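Local coordinates for protein KLLA0F20702p (PDB 5Y5A) that is the yeast telomerase subunit Est1, which probably recruits telomerase to telomeres by binding Cdc13, this chain being its largely helical part with TPR-clan and predicted DNA/RNA-binding families, at residues Thr344-Lys349 / Phe399-His404; Ile308-Met313 / Ile355-Met360; Glu314-Pro319 / Leu339-Thr344. One frame throughout, in Å; residues are numbered along the deposited sequence.

Contact 1. Residues Thr344-Lys349 / Phe399-His404; sequences TLLFDK and FKFFTH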
loop_
_atom_site.group_PDB
_atom_site.type_symbol
_atom_site.label_atom_id
_atom_site.label_comp_id
_atom_site.label_asym_id
_atom_site.label_seq_id
_atom_site.Cartn_x
_atom_site.Cartn_y
_atom_site.Cartn_z
ATOM N N THR A 344 11.104 -6.179 -22.233
ATOM C CA THR A 344 12.500 -6.552 -22.397
ATOM C C THR A 344 13.392 -5.551 -21.659
ATOM O O THR A 344 14.374 -5.933 -21.027
ATOM C CB THR A 344 12.889 -6.648 -23.890
ATOM O OG1 THR A 344 12.570 -5.426 -24.554
ATOM C CG2 THR A 344 12.122 -7.768 -24.570
ATOM N N LEU A 345 13.029 -4.276 -21.701
ATOM C CA LEU A 345 13.854 -3.243 -21.081
ATOM C C LEU A 345 13.701 -3.293 -19.565
ATOM O O LEU A 345 14.685 -3.171 -18.833
ATOM C CB LEU A 345 13.488 -1.856 -21.616
ATOM C CG LEU A 345 14.609 -0.815 -21.626
ATOM C CD1 LEU A 345 15.843 -1.382 -22.300
ATOM C CD2 LEU A 345 14.179 0.445 -22.339
ATOM N N LEU A 346 12.465 -3.467 -19.100
ATOM C CA LEU A 346 12.194 -3.713 -17.685
ATOM C C LEU A 346 13.022 -4.885 -17.148
ATOM O O LEU A 346 13.660 -4.776 -16.108
ATOM C CB LEU A 346 10.706 -4.018 -17.455
ATOM C CG LEU A 346 10.357 -4.410 -16.018
ATOM C CD1 LEU A 346 10.546 -3.195 -15.129
ATOM C CD2 LEU A 346 8.942 -4.978 -15.872
ATOM N N PHE A 347 12.978 -6.013 -17.848
ATOM C CA PHE A 347 13.680 -7.212 -17.388
ATOM C C PHE A 347 15.173 -6.985 -17.449
ATOM O O PHE A 347 15.898 -7.422 -16.556
ATOM C CB PHE A 347 13.278 -8.447 -18.207
ATOM C CG PHE A 347 11.991 -9.103 -17.740
ATOM C CD1 PHE A 347 10.832 -8.359 -17.581
ATOM C CD2 PHE A 347 11.942 -10.467 -17.478
ATOM C CE1 PHE A 347 9.648 -8.965 -17.158
ATOM C CE2 PHE A 347 10.766 -11.080 -17.048
ATOM C CZ PHE A 347 9.619 -10.337 -16.899
ATOM N N ASP A 348 15.638 -6.278 -18.479
ATOM C CA ASP A 348 17.069 -5.974 -18.603
ATOM C C ASP A 348 17.556 -5.060 -17.479
ATOM O O ASP A 348 18.611 -5.301 -16.892
ATOM C CB ASP A 348 17.383 -5.337 -19.962
ATOM C CG ASP A 348 17.416 -6.356 -21.099
ATOM O OD1 ASP A 348 17.122 -7.552 -20.858
ATOM O OD2 ASP A 348 17.727 -5.960 -22.240
ATOM N N LYS A 349 16.792 -4.010 -17.180
ATOM C CA LYS A 349 17.148 -3.102 -16.089
ATOM C C LYS A 349 17.191 -3.870 -14.761
ATOM O O LYS A 349 18.091 -3.677 -13.951
ATOM C CB LYS A 349 16.158 -1.935 -15.997
ATOM C CG LYS A 349 16.234 -0.936 -17.159
ATOM C CD LYS A 349 17.637 -0.375 -17.311
ATOM C CE LYS A 349 17.709 0.673 -18.389
ATOM N NZ LYS A 349 19.105 1.163 -18.591
ATOM N N PHE A 399 4.563 -15.303 -13.212
ATOM C CA PHE A 399 5.573 -16.268 -12.787
ATOM C C PHE A 399 6.850 -16.145 -13.613
ATOM O O PHE A 399 7.931 -16.486 -13.145
ATOM C CB PHE A 399 5.000 -17.685 -12.825
ATOM C CG PHE A 399 4.265 -18.041 -11.566
ATOM C CD1 PHE A 399 2.955 -17.633 -11.376
ATOM C CD2 PHE A 399 4.912 -18.703 -10.538
ATOM C CE1 PHE A 399 2.278 -17.933 -10.201
ATOM C CE2 PHE A 399 4.241 -19.000 -9.353
ATOM C CZ PHE A 399 2.924 -18.619 -9.190
ATOM N N LYS A 400 6.728 -15.615 -14.823
ATOM C CA LYS A 400 7.898 -15.258 -15.605
ATOM C C LYS A 400 8.712 -14.202 -14.846
ATOM O O LYS A 400 9.938 -14.286 -14.758
ATOM C CB LYS A 400 7.483 -14.739 -16.983
ATOM C CG LYS A 400 8.652 -14.402 -17.881
ATOM C CD LYS A 400 8.192 -13.965 -19.259
ATOM C CE LYS A 400 9.394 -13.673 -20.147
ATOM N NZ LYS A 400 9.003 -13.333 -21.542
ATOM N N PHE A 401 8.008 -13.216 -14.289
ATOM C CA PHE A 401 8.624 -12.156 -13.486
ATOM C C PHE A 401 9.301 -12.725 -12.239
ATOM O O PHE A 401 10.425 -12.340 -11.903
ATOM C CB PHE A 401 7.568 -11.122 -13.083
ATOM C CG PHE A 401 8.135 -9.885 -12.457
ATOM C CD1 PHE A 401 8.544 -8.820 -13.245
ATOM C CD2 PHE A 401 8.243 -9.776 -11.079
ATOM C CE1 PHE A 401 9.056 -7.667 -12.674
ATOM C CE2 PHE A 401 8.761 -8.624 -10.497
ATOM C CZ PHE A 401 9.166 -7.574 -11.294
ATOM N N PHE A 402 8.598 -13.636 -11.563
ATOM C CA PHE A 402 9.138 -14.371 -10.414
ATOM C C PHE A 402 10.461 -15.058 -10.746
ATOM O O PHE A 402 11.468 -14.838 -10.081
ATOM C CB PHE A 402 8.151 -15.443 -9.927
ATOM C CG PHE A 402 6.961 -14.906 -9.178
ATOM C CD1 PHE A 402 6.713 -13.546 -9.100
ATOM C CD2 PHE A 402 6.085 -15.782 -8.547
ATOM C CE1 PHE A 402 5.621 -13.071 -8.411
ATOM C CE2 PHE A 402 4.989 -15.311 -7.858
ATOM C CZ PHE A 402 4.756 -13.948 -7.789
ATOM N N THR A 403 10.451 -15.903 -11.772
ATOM C CA THR A 403 11.644 -16.673 -12.103
ATOM C C THR A 403 12.778 -15.763 -12.555
ATOM O O THR A 403 13.949 -16.054 -12.318
ATOM C CB THR A 403 11.361 -17.726 -13.188
ATOM O OG1 THR A 403 10.920 -17.079 -14.385
ATOM C CG2 THR A 403 10.284 -18.669 -12.720
ATOM N N HIS A 404 12.436 -14.657 -13.201
ATOM C CA HIS A 404 13.451 -13.669 -13.560
ATOM C C HIS A 404 14.067 -13.066 -12.289
ATOM O O HIS A 404 15.289 -12.993 -12.161
ATOM C CB HIS A 404 12.854 -12.572 -14.446
ATOM C CG HIS A 404 13.871 -11.634 -15.007
ATOM N ND1 HIS A 404 14.799 -12.018 -15.951
ATOM C CD2 HIS A 404 14.112 -10.325 -14.756
ATOM C CE1 HIS A 404 15.566 -10.988 -16.260
ATOM N NE2 HIS A 404 15.166 -9.947 -15.549
#
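Phe347 and His404 meet where helices 339-379 and 385-410 face each other, and a single hydrogen bond joins the two segments. The imidazole NE2 of His404 donates to the backbone O of Phe347 over 2.8 Å in a moderately bent bond; the donor comes in tilted from the carbonyl plane, and the oxygen lies somewhat out of the imidazole plane. The bond ties a side chain of one helix to the main chain of the other and limits how far the imidazole can turn.

Aromatic contacts lie beside this bond. Phe347 CD2 sits over the centre of the imidazole face, 3.3 Å from His404 CG, and Phe347 CB adds a CH-pi contact over the ring; the two rings are oblique. On Phe401, CG is anti to the backbone N (chi1 -170°), and in this position the ring turns its edge to the face of Phe347 in an offset edge-to-face pair, planes at 83°. Phe401 CD1 comes within 4.1 Å of Phe347 CE1.

Aliphatic contacts complete the patch. Leu346 CD2 reaches the edge of the Phe401 ring, 4.2 Å from CE1, while Lys400 CG lies 4.0 Å from Phe347 CE2. The extended Lys400 chain carries its ammonium on to a weak hydrogen bond with Gln343.

The short axes run in the same general direction, crossing at -25° and 11.5 Å apart, a separation filled by these rings. Farther along helix 339-379, Ile350 and Leu368 also pack on Phe401. Phe402 also meets Leu365 and Ile369 of that helix and, with Thr403, packs on Phe449 of helix 447-462.

Contact 2. Residues Ile308-Met313 / Ile355-Met360; sequences INMEIM and IKNISM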
loop_
_atom_site.group_PDB
_atom_site.type_symbol
_atom_site.label_atom_id
_atom_site.label_comp_id
_atom_site.label_asym_id
_atom_site.label_seq_id
_atom_site.Cartn_x
_atom_site.Cartn_y
_atom_site.Cartn_z
ATOM N N ILE A 308 17.251 7.337 -14.164
ATOM C CA ILE A 308 16.558 6.843 -15.343
ATOM C C ILE A 308 16.256 5.352 -15.214
ATOM O O ILE A 308 15.162 4.910 -15.566
ATOM C CB ILE A 308 17.380 7.093 -16.617
ATOM C CG1 ILE A 308 17.757 8.571 -16.721
ATOM C CG2 ILE A 308 16.612 6.635 -17.846
ATOM C CD1 ILE A 308 16.568 9.507 -16.694
ATOM N N ASN A 309 17.223 4.583 -14.713
ATOM C CA ASN A 309 17.022 3.152 -14.494
ATOM C C ASN A 309 15.855 2.957 -13.537
ATOM O O ASN A 309 14.968 2.133 -13.772
ATOM C CB ASN A 309 18.286 2.472 -13.933
ATOM C CG ASN A 309 19.511 2.680 -14.801
ATOM O OD1 ASN A 309 19.434 2.669 -16.026
ATOM N ND2 ASN A 309 20.658 2.866 -14.161
ATOM N N MET A 310 15.857 3.733 -12.460
ATOM C CA MET A 310 14.774 3.681 -11.486
ATOM C C MET A 310 13.417 4.021 -12.109
ATOM O O MET A 310 12.436 3.337 -11.856
ATOM C CB MET A 310 15.049 4.628 -10.316
ATOM C CG MET A 310 13.958 4.585 -9.238
ATOM S SD MET A 310 14.525 5.160 -7.629
ATOM C CE MET A 310 15.239 6.738 -8.073
ATOM N N GLU A 311 13.355 5.068 -12.925
ATOM C CA GLU A 311 12.065 5.459 -13.490
ATOM C C GLU A 311 11.553 4.418 -14.489
ATOM O O GLU A 311 10.353 4.157 -14.559
ATOM C CB GLU A 311 12.161 6.841 -14.123
ATOM C CG GLU A 311 12.226 7.942 -13.071
ATOM C CD GLU A 311 12.382 9.331 -13.661
ATOM O OE1 GLU A 311 12.597 9.443 -14.885
ATOM O OE2 GLU A 311 12.290 10.313 -12.892
ATOM N N ILE A 312 12.461 3.796 -15.232
ATOM C CA ILE A 312 12.081 2.692 -16.110
ATOM C C ILE A 312 11.459 1.534 -15.322
ATOM O O ILE A 312 10.463 0.941 -15.745
ATOM C CB ILE A 312 13.285 2.183 -16.917
ATOM C CG1 ILE A 312 13.712 3.254 -17.921
ATOM C CG2 ILE A 312 12.945 0.881 -17.634
ATOM C CD1 ILE A 312 14.852 2.851 -18.798
ATOM N N MET A 313 12.025 1.222 -14.164
ATOM C CA MET A 313 11.486 0.126 -13.364
ATOM C C MET A 313 10.151 0.506 -12.737
ATOM O O MET A 313 9.286 -0.344 -12.577
ATOM C CB MET A 313 12.483 -0.303 -12.296
ATOM C CG MET A 313 13.781 -0.822 -12.891
ATOM S SD MET A 313 14.886 -1.493 -11.655
ATOM C CE MET A 313 16.470 -1.017 -12.346
ATOM N N ILE A 355 20.941 -3.506 -8.058
ATOM C CA ILE A 355 21.634 -3.167 -6.814
ATOM C C ILE A 355 21.168 -1.844 -6.185
ATOM O O ILE A 355 20.785 -1.805 -5.015
ATOM C CB ILE A 355 23.149 -3.115 -7.041
ATOM C CG1 ILE A 355 23.660 -4.504 -7.432
ATOM C CG2 ILE A 355 23.867 -2.592 -5.794
ATOM C CD1 ILE A 355 25.153 -4.542 -7.707
ATOM N N LYS A 356 21.180 -0.766 -6.960
ATOM C CA LYS A 356 20.781 0.537 -6.439
ATOM C C LYS A 356 19.268 0.780 -6.511
ATOM O O LYS A 356 18.767 1.796 -6.020
ATOM C CB LYS A 356 21.518 1.638 -7.194
ATOM C CG LYS A 356 23.036 1.651 -6.985
ATOM C CD LYS A 356 23.677 2.766 -7.797
ATOM C CE LYS A 356 25.193 2.597 -7.890
ATOM N NZ LYS A 356 25.849 3.778 -8.520
ATOM N N ASN A 357 18.536 -0.150 -7.115
ATOM C CA ASN A 357 17.120 0.082 -7.367
ATOM C C ASN A 357 16.221 -1.007 -6.794
ATOM O O ASN A 357 15.055 -1.086 -7.144
ATOM C CB ASN A 357 16.884 0.225 -8.874
ATOM C CG ASN A 357 17.653 1.401 -9.477
ATOM O OD1 ASN A 357 17.325 2.557 -9.219
ATOM N ND2 ASN A 357 18.687 1.108 -10.275
ATOM N N ILE A 358 16.759 -1.822 -5.887
ATOM C CA ILE A 358 16.047 -3.001 -5.399
ATOM C C ILE A 358 14.730 -2.640 -4.704
ATOM O O ILE A 358 13.772 -3.404 -4.748
ATOM C CB ILE A 358 16.938 -3.830 -4.434
ATOM C CG1 ILE A 358 16.349 -5.215 -4.196
ATOM C CG2 ILE A 358 17.149 -3.103 -3.114
ATOM C CD1 ILE A 358 16.232 -6.071 -5.444
ATOM N N SER A 359 14.671 -1.458 -4.104
ATOM C CA SER A 359 13.472 -1.046 -3.396
ATOM C C SER A 359 12.293 -0.877 -4.359
ATOM O O SER A 359 11.154 -1.192 -4.016
ATOM C CB SER A 359 13.726 0.249 -2.632
ATOM O OG SER A 359 12.513 0.772 -2.124
ATOM N N MET A 360 12.573 -0.391 -5.564
ATOM C CA MET A 360 11.541 -0.230 -6.585
ATOM C C MET A 360 11.170 -1.593 -7.177
ATOM O O MET A 360 10.024 -1.825 -7.590
ATOM C CB MET A 360 12.014 0.740 -7.687
ATOM C CG MET A 360 10.972 0.990 -8.787
ATOM S SD MET A 360 9.412 1.704 -8.158
ATOM C CE MET A 360 10.023 3.309 -7.661
#
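Asn357 points its side chain at helix 306-315 and is met there atom by atom. Asn357 CB rests against the thioether end of Met313, 3.8 Å from SD and 3.7 Å from CE; the two side chains cross at about a right angle. At the next atom, Asn357 CG, Met313 CE is again close, at 3.9 Å; CG lies anti to the carbonyl carbon (chi1 -61°), which turns the amide to the Met310 and Asn309 side of helix 306-315. The amide then divides. Asn357 OD1 approaches Met310 CB to 3.3 Å and accepts a hydrogen bond from Arg306, while ND2 touches both Asn309 CB and Met313 CE and donates to the carbonyl O of Arg353, one turn earlier in its own helix. The setting is helix-to-helix packing inside an all-helical domain: the short axes cross at -32°, 9.6 Å apart, and helix 339-379 is kinked in this region. Replacing this asparagine by an alanine is likely to leave the Arg353 carbonyl and the Arg306 guanidinium without their amide partner and to open a gap beside Met313 CE. A turn farther on, Met360 folds back at chi2 and chi3, so that Met360 CG packs 4.0 Å from Met313 CB and Met360 CE comes within 4.4 Å of Met310 CG.

Contact 3. Residues Glu314-Pro319 / Leu339-Thr344; sequences EFYILP and LKHFQT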
loop_
_atom_site.group_PDB
_atom_site.type_symbol
_atom_site.label_atom_id
_atom_site.label_comp_id
_atom_site.label_asym_id
_atom_site.label_seq_id
_atom_site.Cartn_x
_atom_site.Cartn_y
_atom_site.Cartn_z
ATOM N N GLU A 314 9.970 1.783 -12.413
ATOM C CA GLU A 314 8.687 2.237 -11.887
ATOM C C GLU A 314 7.603 2.252 -12.975
ATOM O O GLU A 314 6.456 1.934 -12.717
ATOM C CB GLU A 314 8.811 3.633 -11.273
ATOM C CG GLU A 314 7.515 4.100 -10.648
ATOM C CD GLU A 314 7.523 5.569 -10.283
ATOM O OE1 GLU A 314 8.612 6.155 -10.225
ATOM O OE2 GLU A 314 6.432 6.131 -10.048
ATOM N N PHE A 315 7.973 2.617 -14.194
ATOM C CA PHE A 315 6.976 2.846 -15.226
ATOM C C PHE A 315 6.734 1.696 -16.192
ATOM O O PHE A 315 5.602 1.480 -16.603
ATOM C CB PHE A 315 7.351 4.086 -16.031
ATOM C CG PHE A 315 6.995 5.367 -15.353
ATOM C CD1 PHE A 315 7.812 5.901 -14.370
ATOM C CD2 PHE A 315 5.830 6.034 -15.684
ATOM C CE1 PHE A 315 7.478 7.081 -13.740
ATOM C CE2 PHE A 315 5.494 7.217 -15.058
ATOM C CZ PHE A 315 6.321 7.743 -14.086
ATOM N N TYR A 316 7.777 0.971 -16.577
ATOM C CA TYR A 316 7.637 0.056 -17.703
ATOM C C TYR A 316 6.869 -1.200 -17.343
ATOM O O TYR A 316 6.488 -1.960 -18.225
ATOM C CB TYR A 316 9.005 -0.307 -18.294
ATOM C CG TYR A 316 9.527 0.757 -19.244
ATOM C CD1 TYR A 316 9.057 2.056 -19.167
ATOM C CD2 TYR A 316 10.466 0.460 -20.230
ATOM C CE1 TYR A 316 9.508 3.035 -20.014
ATOM C CE2 TYR A 316 10.930 1.454 -21.102
ATOM C CZ TYR A 316 10.440 2.739 -20.980
ATOM O OH TYR A 316 10.872 3.755 -21.816
ATOM N N ILE A 317 6.614 -1.419 -16.059
ATOM C CA ILE A 317 5.785 -2.549 -15.684
ATOM C C ILE A 317 4.306 -2.188 -15.869
ATOM O O ILE A 317 3.454 -3.064 -15.948
ATOM C CB ILE A 317 6.044 -3.005 -14.218
ATOM C CG1 ILE A 317 5.499 -4.421 -13.988
ATOM C CG2 ILE A 317 5.469 -1.999 -13.224
ATOM C CD1 ILE A 317 5.630 -4.923 -12.549
ATOM N N LEU A 318 4.010 -0.911 -15.914
ATOM C CA LEU A 318 2.656 -0.448 -16.028
ATOM C C LEU A 318 1.946 -0.859 -17.286
ATOM O O LEU A 318 0.878 -1.387 -17.207
ATOM C CB LEU A 318 2.568 1.033 -15.769
ATOM C CG LEU A 318 3.034 1.438 -14.389
ATOM C CD1 LEU A 318 2.978 2.922 -14.206
ATOM C CD2 LEU A 318 2.228 0.767 -13.316
ATOM N N PRO A 319 2.525 -0.643 -18.447
ATOM C CA PRO A 319 1.834 -1.113 -19.656
ATOM C C PRO A 319 1.666 -2.629 -19.733
ATOM O O PRO A 319 0.768 -3.097 -20.431
ATOM C CB PRO A 319 2.745 -0.628 -20.790
ATOM C CG PRO A 319 3.448 0.546 -20.224
ATOM C CD PRO A 319 3.703 0.172 -18.788
ATOM N N LEU A 339 4.869 -2.873 -26.596
ATOM C CA LEU A 339 4.670 -3.720 -25.412
ATOM C C LEU A 339 5.830 -4.685 -25.161
ATOM O O LEU A 339 6.279 -4.828 -24.024
ATOM C CB LEU A 339 3.363 -4.507 -25.520
ATOM C CG LEU A 339 2.098 -3.659 -25.306
ATOM C CD1 LEU A 339 0.869 -4.548 -25.216
ATOM C CD2 LEU A 339 2.214 -2.787 -24.058
ATOM N N LYS A 340 6.317 -5.341 -26.213
ATOM C CA LYS A 340 7.452 -6.244 -26.073
ATOM C C LYS A 340 8.700 -5.468 -25.632
ATOM O O LYS A 340 9.494 -5.966 -24.844
ATOM C CB LYS A 340 7.720 -6.993 -27.380
ATOM C CG LYS A 340 8.813 -8.064 -27.270
ATOM C CD LYS A 340 9.214 -8.609 -28.642
ATOM C CE LYS A 340 10.492 -9.439 -28.568
ATOM N NZ LYS A 340 11.003 -9.806 -29.922
ATOM N N HIS A 341 8.847 -4.242 -26.128
ATOM C CA HIS A 341 9.957 -3.375 -25.737
ATOM C C HIS A 341 9.939 -3.030 -24.245
ATOM O O HIS A 341 10.980 -3.070 -23.585
ATOM C CB HIS A 341 9.935 -2.088 -26.555
ATOM C CG HIS A 341 10.951 -1.076 -26.124
ATOM N ND1 HIS A 341 12.300 -1.219 -26.375
ATOM C CD2 HIS A 341 10.815 0.097 -25.462
ATOM C CE1 HIS A 341 12.948 -0.179 -25.885
ATOM N NE2 HIS A 341 12.071 0.635 -25.327
ATOM N N PHE A 342 8.765 -2.680 -23.720
ATOM C CA PHE A 342 8.623 -2.375 -22.295
ATOM C C PHE A 342 9.119 -3.517 -21.416
ATOM O O PHE A 342 9.832 -3.299 -20.441
ATOM C CB PHE A 342 7.165 -2.059 -21.947
ATOM C CG PHE A 342 6.694 -0.736 -22.473
ATOM C CD1 PHE A 342 7.487 0.398 -22.348
ATOM C CD2 PHE A 342 5.468 -0.625 -23.105
ATOM C CE1 PHE A 342 7.062 1.623 -22.832
ATOM C CE2 PHE A 342 5.028 0.600 -23.593
ATOM C CZ PHE A 342 5.828 1.727 -23.458
ATOM N N GLN A 343 8.745 -4.738 -21.775
ATOM C CA GLN A 343 9.064 -5.902 -20.972
ATOM C C GLN A 343 10.544 -6.235 -21.031
ATOM O O GLN A 343 11.172 -6.547 -20.009
ATOM C CB GLN A 343 8.253 -7.109 -21.434
ATOM C CG GLN A 343 8.697 -8.406 -20.777
ATOM C CD GLN A 343 8.141 -9.626 -21.469
ATOM O OE1 GLN A 343 8.754 -10.163 -22.393
ATOM N NE2 GLN A 343 6.981 -10.075 -21.025
ATOM N N THR A 344 11.104 -6.179 -22.233
ATOM C CA THR A 344 12.500 -6.552 -22.397
ATOM C C THR A 344 13.392 -5.551 -21.659
ATOM O O THR A 344 14.374 -5.933 -21.027
ATOM C CB THR A 344 12.889 -6.648 -23.890
ATOM O OG1 THR A 344 12.570 -5.426 -24.554
ATOM C CG2 THR A 344 12.122 -7.768 -24.570
#
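The ring of Phe342 stands on edge against Tyr316 and offers a face to Pro319, so one side chain meets two different surfaces of segment 314-319. Toward Tyr316 the pair is edge-to-face: the planes stand at 73°, the centroids are 4.8 Å apart, and Phe342 CD1 sits over the centre of the phenol ring, 3.7 Å from Tyr316 CD2. The C-H edge of one ring thus meets the pi face of the other. Toward Pro319 the relation is reversed, for here Phe342 supplies the face. Pro319 CG lies above it, offset toward the rim, in a CH-pi contact 3.9 Å from the centroid, and Pro319 CB comes within 3.6 Å of Phe342 CD2. With its CG anti to the carbonyl carbon (chi1 -72°), Phe342 is placed to reach both partners.

Leu339, one turn earlier in the helix, brings CD2 to 4.0 Å from Pro319 CB and extends the apolar contact along the helix. His341 approaches Tyr316 obliquely and more distantly, its NE2 4.5 Å from Tyr316 CE2. The polar ends of these two side chains share a partner: Tyr316 OH and His341 NE2 are both hydrogen-bonded to OE2 of Glu301, which fixes the outer end of the phenol and the imidazole beside it. Across the two segments themselves there is no hydrogen bond.

Beyond them, Leu297 of helix 285-298 packs on Tyr316, Leu294 of the same helix on Pro319, and Leu320 on Phe342. Phe315 to Leu318 form a type I beta turn, closed by Leu318 N to Phe315 O at 3.0 Å. The arrangement is that of a tight turn joining two consecutive helices of an all-helical domain, in which the turn, together with the first residues of helix 318-325, packs against the first turns of helix 339-379.

Helix 339-379 is common to all three contacts: its first turns serve contact 3, the next ones contact 1, and a point farther along contact 2. Contact 1 lies about 10 Å, centre to centre, from contact 3 and about 13 Å from contact 2; contacts 2 and 3 are also about 13 Å apart. Along the chain, contact 3 closes as contact 1 opens, the two sharing Thr344, and falls wholly between the two segments of contact 2, whereas contacts 1 and 2 alternate. A hydrogen bond from Lys349 to Asn309 joins contacts 1 and 2. Helix 339-379 thus packs against helices 306-315, 318-325 and 385-410, all within the range of the Est1 DNA/RNA binding family.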